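Local coordinates for YfkN protein (Bacillus subtilis subsp. subtilis, PDB 3GVE) that belongs to the calcineurin-like phosphoesterase family of metal-dependent proteins and holds a manganese and a magnesium ion side by side, at residues A41-H50 with E311-N321; T57-Q67 with L99-E110. All coordinates share one frame; numbering follows the deposited sequence.

Contact 1 (A41-H50 with E311-N321); sequences ARTAQLIQKH and ESIAGNVTSRN
Helix 40-53 packs here against the end of strand 300-312 and the loop that leads from it to the C-terminal helix 322-340. Leu46 fills the middle. Its CD2 meets CG2 of Val317 at 3.6 Å, and its CD1 lies 3.7 Å from CG2 of Ile313, whose side chain crosses it at about a right angle. Leu287 of strand 286-297 also touches Leu46. Glu311, with CG anti to its backbone N (chi1 178°), reaches Lys49 and His50, about one turn further along the helix. Its carboxylate joins two basic groups. OE1 accepts a hydrogen bond from His50 NE2 at 2.5 Å, lying in the plane of the imidazole. OE2 forms a salt bridge with Lys49 NZ at 2.8 Å, on the syn side.

At the other end, Asn321 N gives a hydrogen bond to Ala41 O at 2.8 Å. The Asn321 side chain then turns two ways. ND2 binds Gln45 OE1 at 3.1 Å, approaching from above the carbonyl plane, with the two amides perpendicular. OD1 caps helix 322-340 at the N of Val324. Gln45 is bent at chi2 (-70°), which brings its amide back over Asn321. Arg42 lays its aliphatic part across Val317 and Ile313, while its NE pairs with Asp26.

The contact thus has an apolar centre between two polar ends. The negative charge of Glu311 is shared between Lys49 and His50; it would favour a protonated imidazole, though the nearby lysine probably weakens that effect. The amide of Asn321 ties the start of the C-terminal helix to helix 40-53.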
loop_
_atom_site.group_PDB
_atom_site.type_symbol
_atom_site.label_atom_id
_atom_site.label_comp_id
_atom_site.label_asym_id
_atom_site.label_seq_id
_atom_site.Cartn_x
_atom_site.Cartn_y
_atom_site.Cartn_z
ATOM N N ALA A 41 -7.981 -14.088 -7.892
ATOM C CA ALA A 41 -9.220 -14.601 -8.460
ATOM C C ALA A 41 -9.462 -14.072 -9.882
ATOM O O ALA A 41 -10.039 -14.767 -10.689
ATOM C CB ALA A 41 -10.403 -14.283 -7.553
ATOM N N ARG A 42 -9.007 -12.856 -10.176
ATOM C CA ARG A 42 -9.077 -12.310 -11.530
ATOM C C ARG A 42 -7.883 -12.724 -12.385
ATOM O O ARG A 42 -8.052 -13.104 -13.506
ATOM C CB ARG A 42 -9.246 -10.783 -11.498
ATOM C CG ARG A 42 -10.664 -10.402 -11.087
ATOM C CD ARG A 42 -10.872 -8.910 -10.897
ATOM N NE ARG A 42 -12.296 -8.634 -10.664
ATOM C CZ ARG A 42 -13.166 -8.330 -11.614
ATOM N NH1 ARG A 42 -12.795 -8.204 -12.880
ATOM N NH2 ARG A 42 -14.425 -8.115 -11.282
ATOM N N THR A 43 -6.681 -12.682 -11.826
ATOM C CA THR A 43 -5.497 -13.067 -12.601
ATOM C C THR A 43 -5.599 -14.501 -13.115
ATOM O O THR A 43 -5.135 -14.801 -14.197
ATOM C CB THR A 43 -4.201 -12.934 -11.763
ATOM O OG1 THR A 43 -4.360 -11.907 -10.788
ATOM C CG2 THR A 43 -2.985 -12.638 -12.657
ATOM N N ALA A 44 -6.217 -15.362 -12.317
ATOM C CA ALA A 44 -6.372 -16.763 -12.659
ATOM C C ALA A 44 -7.199 -16.961 -13.933
ATOM O O ALA A 44 -7.080 -17.973 -14.568
ATOM C CB ALA A 44 -6.968 -17.535 -11.477
ATOM N N GLN A 45 -8.009 -15.968 -14.298
ATOM C CA GLN A 45 -8.759 -16.039 -15.545
ATOM C C GLN A 45 -7.811 -15.877 -16.721
ATOM O O GLN A 45 -7.976 -16.547 -17.712
ATOM C CB GLN A 45 -9.886 -14.995 -15.582
ATOM C CG GLN A 45 -10.904 -15.123 -14.443
ATOM C CD GLN A 45 -11.789 -16.339 -14.548
ATOM O OE1 GLN A 45 -11.330 -17.452 -14.592
ATOM N NE2 GLN A 45 -13.094 -16.105 -14.550
ATOM N N LEU A 46 -6.803 -15.012 -16.586
ATOM C CA LEU A 46 -5.759 -14.910 -17.611
ATOM C C LEU A 46 -4.921 -16.184 -17.681
ATOM O O LEU A 46 -4.524 -16.612 -18.744
ATOM C CB LEU A 46 -4.829 -13.722 -17.362
ATOM C CG LEU A 46 -5.461 -12.334 -17.402
ATOM C CD1 LEU A 46 -4.398 -11.272 -17.096
ATOM C CD2 LEU A 46 -6.116 -12.060 -18.753
ATOM N N ILE A 47 -4.647 -16.767 -16.521
ATOM C CA ILE A 47 -3.871 -18.009 -16.468
ATOM C C ILE A 47 -4.592 -19.096 -17.295
ATOM O O ILE A 47 -3.987 -19.776 -18.092
ATOM C CB ILE A 47 -3.629 -18.481 -14.999
ATOM C CG1 ILE A 47 -2.695 -17.492 -14.264
ATOM C CG2 ILE A 47 -3.094 -19.923 -14.972
ATOM C CD1 ILE A 47 -2.556 -17.713 -12.772
ATOM N N GLN A 48 -5.891 -19.252 -17.060
ATOM C CA GLN A 48 -6.694 -20.251 -17.752
ATOM C C GLN A 48 -6.669 -19.990 -19.254
ATOM O O GLN A 48 -6.468 -20.899 -20.038
ATOM C CB GLN A 48 -8.145 -20.244 -17.252
ATOM C CG GLN A 48 -8.970 -21.370 -17.881
ATOM C CD GLN A 48 -10.375 -21.448 -17.361
ATOM O OE1 GLN A 48 -10.634 -21.242 -16.180
ATOM N NE2 GLN A 48 -11.295 -21.789 -18.246
ATOM N N LYS A 49 -6.851 -18.740 -19.635
ATOM C CA LYS A 49 -6.837 -18.401 -21.049
ATOM C C LYS A 49 -5.510 -18.782 -21.727
ATOM O O LYS A 49 -5.493 -19.381 -22.783
ATOM C CB LYS A 49 -7.115 -16.920 -21.262
ATOM C CG LYS A 49 -6.947 -16.516 -22.717
ATOM C CD LYS A 49 -7.380 -15.119 -22.920
ATOM C CE LYS A 49 -6.307 -14.142 -22.525
ATOM N NZ LYS A 49 -6.544 -12.855 -23.193
ATOM N N HIS A 50 -4.392 -18.424 -21.102
ATOM C CA HIS A 50 -3.098 -18.729 -21.688
ATOM C C HIS A 50 -2.817 -20.230 -21.720
ATOM O O HIS A 50 -2.270 -20.731 -22.682
ATOM C CB HIS A 50 -2.011 -17.917 -20.988
ATOM C CG HIS A 50 -1.975 -16.501 -21.438
ATOM N ND1 HIS A 50 -1.230 -16.089 -22.519
ATOM C CD2 HIS A 50 -2.632 -15.409 -20.993
ATOM C CE1 HIS A 50 -1.422 -14.800 -22.708
ATOM N NE2 HIS A 50 -2.270 -14.362 -21.796
ATOM N N GLU A 311 0.129 -8.877 -19.516
ATOM C CA GLU A 311 -1.267 -8.666 -19.904
ATOM C C GLU A 311 -2.031 -8.228 -18.681
ATOM O O GLU A 311 -1.934 -8.842 -17.648
ATOM C CB GLU A 311 -1.855 -9.959 -20.468
ATOM C CG GLU A 311 -3.325 -9.827 -20.853
ATOM C CD GLU A 311 -3.872 -11.025 -21.610
ATOM O OE1 GLU A 311 -3.399 -12.154 -21.434
ATOM O OE2 GLU A 311 -4.811 -10.813 -22.367
ATOM N N SER A 312 -2.796 -7.157 -18.816
ATOM C CA SER A 312 -3.616 -6.645 -17.723
ATOM C C SER A 312 -4.895 -7.448 -17.513
ATOM O O SER A 312 -5.467 -7.959 -18.448
ATOM C CB SER A 312 -4.022 -5.191 -18.010
ATOM O OG SER A 312 -4.784 -5.110 -19.197
ATOM N N ILE A 313 -5.349 -7.529 -16.267
ATOM C CA ILE A 313 -6.680 -8.080 -16.001
ATOM C C ILE A 313 -7.739 -7.081 -16.454
ATOM O O ILE A 313 -8.814 -7.464 -16.861
ATOM C CB ILE A 313 -6.910 -8.489 -14.525
ATOM C CG1 ILE A 313 -6.710 -7.320 -13.563
ATOM C CG2 ILE A 313 -6.005 -9.662 -14.172
ATOM C CD1 ILE A 313 -7.172 -7.599 -12.135
ATOM N N ALA A 314 -7.396 -5.802 -16.409
ATOM C CA ALA A 314 -8.281 -4.760 -16.928
ATOM C C ALA A 314 -8.541 -4.959 -18.408
ATOM O O ALA A 314 -7.635 -5.041 -19.212
ATOM C CB ALA A 314 -7.701 -3.399 -16.682
ATOM N N GLY A 315 -9.813 -5.043 -18.740
ATOM C CA GLY A 315 -10.208 -5.209 -20.130
ATOM C C GLY A 315 -10.193 -6.622 -20.685
ATOM O O GLY A 315 -10.685 -6.876 -21.774
ATOM N N ASN A 316 -9.590 -7.535 -19.943
ATOM C CA ASN A 316 -9.465 -8.910 -20.371
ATOM C C ASN A 316 -10.204 -9.866 -19.453
ATOM O O ASN A 316 -10.479 -10.986 -19.833
ATOM C CB ASN A 316 -7.988 -9.284 -20.466
ATOM C CG ASN A 316 -7.278 -8.503 -21.528
ATOM O OD1 ASN A 316 -7.677 -8.543 -22.679
ATOM N ND2 ASN A 316 -6.254 -7.767 -21.149
ATOM N N VAL A 317 -10.500 -9.418 -18.240
ATOM C CA VAL A 317 -11.152 -10.232 -17.224
ATOM C C VAL A 317 -12.310 -9.467 -16.612
ATOM O O VAL A 317 -12.164 -8.320 -16.243
ATOM C CB VAL A 317 -10.166 -10.579 -16.070
ATOM C CG1 VAL A 317 -10.865 -11.388 -14.968
ATOM C CG2 VAL A 317 -8.942 -11.310 -16.603
ATOM N N THR A 318 -13.450 -10.124 -16.475
ATOM C CA THR A 318 -14.615 -9.451 -15.902
ATOM C C THR A 318 -15.249 -10.189 -14.725
ATOM O O THR A 318 -16.224 -9.709 -14.162
ATOM C CB THR A 318 -15.683 -9.176 -16.960
ATOM O OG1 THR A 318 -16.166 -10.423 -17.437
ATOM C CG2 THR A 318 -15.101 -8.405 -18.113
ATOM N N SER A 319 -14.709 -11.347 -14.357
ATOM C CA SER A 319 -15.255 -12.120 -13.241
ATOM C C SER A 319 -14.199 -12.899 -12.461
ATOM O O SER A 319 -13.064 -12.989 -12.884
ATOM C CB SER A 319 -16.322 -13.097 -13.731
ATOM O OG SER A 319 -15.781 -14.016 -14.639
ATOM N N ARG A 320 -14.606 -13.476 -11.336
ATOM C CA ARG A 320 -13.727 -14.273 -10.498
ATOM C C ARG A 320 -13.652 -15.710 -10.974
ATOM O O ARG A 320 -14.632 -16.320 -11.333
ATOM C CB ARG A 320 -14.218 -14.306 -9.044
ATOM C CG ARG A 320 -13.858 -13.135 -8.183
ATOM C CD ARG A 320 -14.496 -13.268 -6.806
ATOM N NE ARG A 320 -15.943 -13.178 -6.867
ATOM C CZ ARG A 320 -16.638 -12.049 -6.849
ATOM N NH1 ARG A 320 -17.949 -12.098 -6.919
ATOM N NH2 ARG A 320 -16.051 -10.885 -6.773
ATOM N N ASN A 321 -12.455 -16.247 -10.904
ATOM C CA ASN A 321 -12.138 -17.638 -11.214
ATOM C C ASN A 321 -12.709 -18.527 -10.108
ATOM O O ASN A 321 -12.453 -18.318 -8.909
ATOM C CB ASN A 321 -10.615 -17.821 -11.205
ATOM C CG ASN A 321 -10.192 -19.250 -11.480
ATOM O OD1 ASN A 321 -10.005 -20.044 -10.566
ATOM N ND2 ASN A 321 -10.049 -19.551 -12.758
HETATM O O HOH W 1 -10.249 -7.430 -14.106
HETATM O O HOH W 2 -15.199 -6.546 -14.082
HETATM O O HOH W 3 -8.867 -22.161 -13.791
HETATM O O HOH W 4 -9.435 -12.277 -22.006
#

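Contact 2 (T57-Q67 with L99-E110); sequences TLLVDNGDLIQ and LKYDAGTLGNHE. With MG (magnesium ion), chain D; MN (manganese (II) ion), chain C.
Strand 57-61 and residues 101-105 run side by side in parallel, joined by a single bridge between Val60 and Ala103, with Asp102 N to Leu59 O at 2.7 Å and Asp61 N to Ala103 O at 3.0 Å. Asp102 adds a side-chain bond: OD2 takes the N-H of Leu59 on its anti lone pair. Leu59 CG sits over the centre of the Tyr101 ring in a CH-pi contact, 3.6 Å from the centroid.

Further on, both segments turn into the metal site. Asp64 OD2 bridges the ions, 2.3 Å from manganese and 2.4 Å from magnesium. Its OD1 accepts the N-H of His109. Asn108 OD1 binds magnesium at 2.1 Å. Asp19, His21 and His251 complete the protein ligands of manganese, and His216 and His249 those of magnesium.

Glu110, bent at chi2 (70°), turns its carboxylate toward the backbone N-H groups of 64-66. OE1 accepts from Asp64 N and Gly107 N, and OE2 from Leu65 N (2.8 Å) and Ile66 N. Four backbone N-H groups therefore grip one buried carboxylate and probably offset its charge. Glu110 is thus a second-shell residue that probably helps to hold the loop carrying the bridging Asp64.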
loop_
_atom_site.group_PDB
_atom_site.type_symbol
_atom_site.label_atom_id
_atom_site.label_comp_id
_atom_site.label_asym_id
_atom_site.label_seq_id
_atom_site.Cartn_x
_atom_site.Cartn_y
_atom_site.Cartn_z
ATOM N N THR A 57 2.833 -25.248 -21.045
ATOM C CA THR A 57 2.756 -24.043 -20.219
ATOM C C THR A 57 3.135 -24.331 -18.772
ATOM O O THR A 57 2.622 -25.252 -18.133
ATOM C CB THR A 57 1.350 -23.400 -20.302
ATOM O OG1 THR A 57 1.120 -22.955 -21.640
ATOM C CG2 THR A 57 1.245 -22.201 -19.377
ATOM N N LEU A 58 4.054 -23.524 -18.267
ATOM C CA LEU A 58 4.454 -23.554 -16.876
ATOM C C LEU A 58 3.882 -22.331 -16.178
ATOM O O LEU A 58 3.669 -21.320 -16.816
ATOM C CB LEU A 58 5.980 -23.532 -16.779
ATOM C CG LEU A 58 6.675 -24.660 -17.542
ATOM C CD1 LEU A 58 8.170 -24.383 -17.536
ATOM C CD2 LEU A 58 6.348 -26.028 -16.901
ATOM N N LEU A 59 3.670 -22.448 -14.868
ATOM C CA LEU A 59 3.117 -21.377 -14.054
ATOM C C LEU A 59 3.969 -21.201 -12.790
ATOM O O LEU A 59 4.179 -22.118 -12.034
ATOM C CB LEU A 59 1.661 -21.696 -13.703
ATOM C CG LEU A 59 0.979 -20.764 -12.687
ATOM C CD1 LEU A 59 0.852 -19.335 -13.233
ATOM C CD2 LEU A 59 -0.402 -21.330 -12.336
ATOM N N VAL A 60 4.462 -19.988 -12.598
ATOM C CA VAL A 60 5.374 -19.692 -11.484
ATOM C C VAL A 60 4.966 -18.434 -10.742
ATOM O O VAL A 60 4.380 -17.530 -11.302
ATOM C CB VAL A 60 6.844 -19.547 -11.979
ATOM C CG1 VAL A 60 7.279 -20.835 -12.701
ATOM C CG2 VAL A 60 7.009 -18.346 -12.900
ATOM N N ASP A 61 5.286 -18.409 -9.462
ATOM C CA ASP A 61 5.103 -17.203 -8.654
ATOM C C ASP A 61 6.445 -16.647 -8.221
ATOM O O ASP A 61 7.355 -17.402 -7.918
ATOM C CB ASP A 61 4.268 -17.478 -7.412
ATOM C CG ASP A 61 3.976 -16.211 -6.643
ATOM O OD1 ASP A 61 3.185 -15.379 -7.119
ATOM O OD2 ASP A 61 4.583 -16.026 -5.596
ATOM N N ASN A 62 6.536 -15.325 -8.173
ATOM C CA ASN A 62 7.797 -14.655 -7.873
ATOM C C ASN A 62 7.975 -14.067 -6.471
ATOM O O ASN A 62 8.898 -13.299 -6.253
ATOM C CB ASN A 62 8.056 -13.571 -8.926
ATOM C CG ASN A 62 9.546 -13.323 -9.158
ATOM O OD1 ASN A 62 10.338 -14.255 -9.201
ATOM N ND2 ASN A 62 9.916 -12.044 -9.331
ATOM N N GLY A 63 7.111 -14.451 -5.528
ATOM C CA GLY A 63 7.266 -14.030 -4.143
ATOM C C GLY A 63 6.516 -12.758 -3.765
ATOM O O GLY A 63 5.813 -12.180 -4.575
ATOM N N ASP A 64 6.683 -12.334 -2.515
ATOM C CA ASP A 64 5.808 -11.332 -1.860
ATOM C C ASP A 64 4.342 -11.780 -2.031
ATOM O O ASP A 64 3.487 -11.058 -2.530
ATOM C CB ASP A 64 6.051 -9.902 -2.386
ATOM C CG ASP A 64 7.109 -9.162 -1.599
ATOM O OD1 ASP A 64 7.819 -9.821 -0.813
ATOM O OD2 ASP A 64 7.225 -7.933 -1.808
ATOM N N LEU A 65 4.098 -13.012 -1.601
ATOM C CA LEU A 65 2.847 -13.737 -1.815
ATOM C C LEU A 65 1.962 -13.864 -0.565
ATOM O O LEU A 65 0.766 -13.673 -0.644
ATOM C CB LEU A 65 3.173 -15.134 -2.353
ATOM C CG LEU A 65 2.006 -16.123 -2.412
ATOM C CD1 LEU A 65 1.009 -15.692 -3.455
ATOM C CD2 LEU A 65 2.535 -17.551 -2.710
ATOM N N ILE A 66 2.562 -14.202 0.568
ATOM C CA ILE A 66 1.798 -14.619 1.734
ATOM C C ILE A 66 1.501 -13.522 2.746
ATOM O O ILE A 66 0.824 -13.767 3.735
ATOM C CB ILE A 66 2.497 -15.800 2.457
ATOM C CG1 ILE A 66 3.779 -15.329 3.167
ATOM C CG2 ILE A 66 2.758 -16.942 1.483
ATOM C CD1 ILE A 66 4.467 -16.415 3.995
ATOM N N GLN A 67 2.005 -12.323 2.502
ATOM C CA GLN A 67 1.883 -11.213 3.442
ATOM C C GLN A 67 1.419 -9.957 2.729
ATOM O O GLN A 67 1.748 -9.736 1.584
ATOM C CB GLN A 67 3.250 -10.943 4.076
ATOM C CG GLN A 67 3.223 -9.933 5.224
ATOM C CD GLN A 67 3.237 -8.464 4.791
ATOM O OE1 GLN A 67 2.852 -7.585 5.557
ATOM N NE2 GLN A 67 3.699 -8.201 3.607
ATOM N N LEU A 99 -4.377 -24.103 -8.313
ATOM C CA LEU A 99 -4.055 -23.541 -9.632
ATOM C C LEU A 99 -2.884 -24.270 -10.303
ATOM O O LEU A 99 -2.489 -23.942 -11.411
ATOM C CB LEU A 99 -3.722 -22.053 -9.510
ATOM C CG LEU A 99 -4.872 -21.112 -9.147
ATOM C CD1 LEU A 99 -4.386 -19.686 -8.961
ATOM C CD2 LEU A 99 -5.944 -21.168 -10.238
ATOM N N LYS A 100 -2.336 -25.247 -9.597
ATOM C CA LYS A 100 -1.267 -26.095 -10.128
ATOM C C LYS A 100 -0.029 -25.271 -10.539
ATOM O O LYS A 100 0.505 -25.413 -11.626
ATOM C CB LYS A 100 -1.791 -26.995 -11.266
ATOM C CG LYS A 100 -2.858 -27.963 -10.770
ATOM C CD LYS A 100 -3.387 -28.838 -11.895
ATOM C CE LYS A 100 -4.496 -29.745 -11.386
ATOM N NZ LYS A 100 -4.617 -30.979 -12.231
ATOM N N TYR A 101 0.431 -24.412 -9.637
ATOM C CA TYR A 101 1.717 -23.745 -9.840
ATOM C C TYR A 101 2.828 -24.785 -9.941
ATOM O O TYR A 101 2.779 -25.813 -9.285
ATOM C CB TYR A 101 2.013 -22.787 -8.696
ATOM C CG TYR A 101 1.470 -21.396 -8.933
ATOM C CD1 TYR A 101 0.113 -21.126 -8.777
ATOM C CD2 TYR A 101 2.308 -20.359 -9.323
ATOM C CE1 TYR A 101 -0.390 -19.856 -8.995
ATOM C CE2 TYR A 101 1.810 -19.069 -9.538
ATOM C CZ TYR A 101 0.457 -18.840 -9.392
ATOM O OH TYR A 101 -0.072 -17.595 -9.597
ATOM N N ASP A 102 3.823 -24.488 -10.764
ATOM C CA ASP A 102 4.979 -25.370 -10.943
ATOM C C ASP A 102 6.174 -25.004 -10.044
ATOM O O ASP A 102 6.997 -25.847 -9.759
ATOM C CB ASP A 102 5.407 -25.379 -12.414
ATOM C CG ASP A 102 4.324 -25.931 -13.327
ATOM O OD1 ASP A 102 4.062 -27.133 -13.250
ATOM O OD2 ASP A 102 3.747 -25.153 -14.080
ATOM N N ALA A 103 6.259 -23.739 -9.623
ATOM C CA ALA A 103 7.351 -23.282 -8.776
ATOM C C ALA A 103 7.015 -21.947 -8.139
ATOM O O ALA A 103 6.209 -21.213 -8.707
ATOM C CB ALA A 103 8.640 -23.121 -9.581
ATOM N N GLY A 104 7.682 -21.657 -7.034
ATOM C CA GLY A 104 7.573 -20.341 -6.427
ATOM C C GLY A 104 8.903 -19.960 -5.774
ATOM O O GLY A 104 9.871 -20.735 -5.795
ATOM N N THR A 105 8.929 -18.765 -5.174
ATOM C CA THR A 105 10.181 -18.276 -4.551
ATOM C C THR A 105 9.892 -17.377 -3.385
ATOM O O THR A 105 8.691 -17.097 -3.075
ATOM C CB THR A 105 11.057 -17.615 -5.634
ATOM O OG1 THR A 105 12.399 -17.532 -5.135
ATOM C CG2 THR A 105 10.580 -16.205 -5.994
ATOM N N LEU A 106 10.924 -16.875 -2.709
ATOM C CA LEU A 106 10.754 -16.020 -1.566
ATOM C C LEU A 106 10.960 -14.577 -1.933
ATOM O O LEU A 106 11.925 -14.179 -2.509
ATOM C CB LEU A 106 11.722 -16.417 -0.458
ATOM C CG LEU A 106 11.684 -17.920 -0.113
ATOM C CD1 LEU A 106 12.695 -18.253 0.917
ATOM C CD2 LEU A 106 10.328 -18.421 0.271
ATOM N N GLY A 107 9.956 -13.760 -1.536
ATOM C CA GLY A 107 10.124 -12.332 -1.606
ATOM C C GLY A 107 10.505 -11.878 -0.174
ATOM O O GLY A 107 10.545 -12.662 0.802
ATOM N N ASN A 108 10.865 -10.588 -0.076
ATOM C CA ASN A 108 11.272 -10.085 1.263
ATOM C C ASN A 108 10.181 -10.258 2.307
ATOM O O ASN A 108 10.409 -10.533 3.479
ATOM C CB ASN A 108 11.763 -8.616 1.225
ATOM C CG ASN A 108 10.889 -7.701 0.362
ATOM O OD1 ASN A 108 10.665 -7.901 -0.831
ATOM N ND2 ASN A 108 10.296 -6.746 1.019
ATOM N N HIS A 109 8.939 -10.045 1.894
ATOM C CA HIS A 109 7.796 -10.100 2.857
ATOM C C HIS A 109 7.504 -11.526 3.357
ATOM O O HIS A 109 6.800 -11.631 4.370
ATOM C CB HIS A 109 6.567 -9.383 2.308
ATOM C CG HIS A 109 6.743 -7.907 2.332
ATOM N ND1 HIS A 109 6.704 -7.173 3.509
ATOM C CD2 HIS A 109 7.056 -7.044 1.346
ATOM C CE1 HIS A 109 6.947 -5.888 3.230
ATOM N NE2 HIS A 109 7.140 -5.784 1.916
ATOM N N GLU A 110 8.038 -12.557 2.708
ATOM C CA GLU A 110 7.888 -13.916 3.217
ATOM C C GLU A 110 8.562 -14.110 4.575
ATOM O O GLU A 110 8.232 -15.038 5.259
ATOM C CB GLU A 110 8.440 -14.931 2.195
ATOM C CG GLU A 110 7.372 -15.598 1.296
ATOM C CD GLU A 110 6.768 -14.637 0.305
ATOM O OE1 GLU A 110 7.523 -13.882 -0.309
ATOM O OE2 GLU A 110 5.560 -14.632 0.144
HETATM MG MG MG D . 9.475 -7.263 -2.405
HETATM MN MN MN C . 6.042 -6.328 -2.906
HETATM O O HOH W 5 1.539 -25.586 -15.568
HETATM O O HOH W 6 6.102 -17.999 -4.462
HETATM O O HOH W 7 8.037 -5.409 -3.078
HETATM O O HOH W 8 6.144 -4.975 -1.117
#

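Contact 2 lies in the core, its centre about 4 Å from that of the chain. Contact 1 is partly buried, its centre about 17 Å from that of the chain. Helix 40-53 of contact 1 is followed, after a short connection, by strand 57-61 of contact 2, and both contacts reach the same mixed sheet. They touch through apolar groups: Ile47 CD1 is 3.8 Å from Leu59 CD1, and Ala44 packs on Leu99. Their chemistry differs with depth. Near the surface, charged and amide side chains pair with one another and with water. In the core, carboxylates are met mainly by backbone N-H groups and by the two metal ions.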